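Local coordinates for protein maleate cis-trans isomerase (Pseudomonas putida, PDB 4FQ5) that probably catalyses the cis-trans isomerisation of maleate to fumarate and works as a homodimer, here captured with maleate bound, at residues A[225-228]-A[229-232]. The protein carries 1 engineered substitution. Numbering follows the deposited sequence.
Sequences PSLN and AITM
Two overlapping type I beta turns, S226-A229 and L227-I230, bring the chain into helix 230-237. The first is closed by A229 N to S226 O at 2.9 Å, the second by a longer bond, I230 N to L227 O at 3.3 Å. Water then takes the place of the next two i to i+4 backbone bonds, at the N-terminal end of the helix: one molecule donates to L227 O and accepts from T231 N, while another links N228 O to M232 N and also donates to T231 OG1 at 2.7 Å. That hydroxyl further bonds S270 O of the second subunit, joining the first turn of the helix to that neighbouring subunit. The turns lie on the connection from strand 215-217 of a parallel sheet to helix 230-237. On the side chains, I230 holds CG1 anti to its carbonyl carbon (chi1 -71°), which folds the branch back over the preceding turn: CG1 lies 3.4 Å from S226 O, and CD1 is 4.0 Å from L227 CD1. With an alanine in place of I230, the L227 CD1 methyl would probably lose its neighbour and the S226 carbonyl its apolar cover. L227 also packs on A47 and L48 of helix 41-52, where E44 OE2 accepts hydrogen bonds from the backbone N of both S226 and L227.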
loop_
_atom_site.group_PDB
_atom_site.type_symbol
_atom_site.label_atom_id
_atom_site.label_comp_id
_atom_site.label_asym_id
_atom_site.label_seq_id
_atom_site.Cartn_x
_atom_site.Cartn_y
_atom_site.Cartn_z
ATOM N N PRO A 225 18.762 -10.229 -8.294
ATOM C CA PRO A 225 17.302 -10.158 -8.167
ATOM C C PRO A 225 16.647 -11.458 -8.605
ATOM O O PRO A 225 17.038 -12.040 -9.619
ATOM C CB PRO A 225 16.906 -9.020 -9.122
ATOM C CG PRO A 225 18.157 -8.264 -9.390
ATOM C CD PRO A 225 19.283 -9.248 -9.265
ATOM N N SER A 226 15.667 -11.922 -7.842
ATOM C CA SER A 226 14.993 -13.163 -8.188
ATOM C C SER A 226 13.529 -13.159 -7.790
ATOM O O SER A 226 12.750 -13.959 -8.299
ATOM C CB SER A 226 15.699 -14.359 -7.546
ATOM O OG SER A 226 15.608 -14.295 -6.133
ATOM N N LEU A 227 13.158 -12.259 -6.881
ATOM C CA LEU A 227 11.803 -12.250 -6.330
ATOM C C LEU A 227 10.702 -12.289 -7.399
ATOM O O LEU A 227 9.751 -13.055 -7.281
ATOM C CB LEU A 227 11.603 -11.064 -5.380
ATOM C CG LEU A 227 10.239 -10.934 -4.691
ATOM C CD1 LEU A 227 9.880 -12.211 -3.951
ATOM C CD2 LEU A 227 10.235 -9.738 -3.748
ATOM N N ASN A 228 10.851 -11.483 -8.444
ATOM C CA ASN A 228 9.837 -11.378 -9.490
ATOM C C ASN A 228 9.738 -12.588 -10.436
ATOM O O ASN A 228 8.866 -12.619 -11.314
ATOM C CB ASN A 228 10.034 -10.080 -10.281
ATOM C CG ASN A 228 9.698 -8.845 -9.461
ATOM O OD1 ASN A 228 8.830 -8.883 -8.591
ATOM N ND2 ASN A 228 10.370 -7.737 -9.748
ATOM N N ALA A 229 10.612 -13.577 -10.249
ATOM C CA ALA A 229 10.587 -14.800 -11.051
ATOM C C ALA A 229 10.191 -16.032 -10.245
ATOM O O ALA A 229 9.979 -17.105 -10.811
ATOM C CB ALA A 229 11.934 -15.024 -11.741
ATOM N N ILE A 230 10.073 -15.873 -8.930
ATOM C CA ILE A 230 9.844 -17.005 -8.027
ATOM C C ILE A 230 8.558 -17.789 -8.316
ATOM O O ILE A 230 8.588 -19.026 -8.413
ATOM C CB ILE A 230 9.890 -16.571 -6.541
ATOM C CG1 ILE A 230 11.338 -16.234 -6.145
ATOM C CG2 ILE A 230 9.299 -17.652 -5.641
ATOM C CD1 ILE A 230 11.511 -15.736 -4.725
ATOM N N THR A 231 7.438 -17.080 -8.445
ATOM C CA THR A 231 6.144 -17.746 -8.633
ATOM C C THR A 231 6.057 -18.415 -10.003
ATOM O O THR A 231 5.526 -19.516 -10.113
ATOM C CB THR A 231 4.944 -16.796 -8.419
ATOM O OG1 THR A 231 5.056 -15.671 -9.302
ATOM C CG2 THR A 231 4.905 -16.304 -6.988
ATOM N N MET A 232 6.592 -17.745 -11.026
ATOM C CA MET A 232 6.701 -18.296 -12.380
ATOM C C MET A 232 7.454 -19.624 -12.379
ATOM O O MET A 232 6.979 -20.612 -12.936
ATOM C CB MET A 232 7.426 -17.315 -13.304
ATOM C CG MET A 232 6.557 -16.214 -13.879
ATOM S SD MET A 232 7.573 -14.924 -14.618
ATOM C CE MET A 232 6.342 -13.948 -15.489
HETATM O O HOH W 1 7.231 -14.134 -8.013
HETATM O O HOH W 2 7.158 -14.909 -10.855
#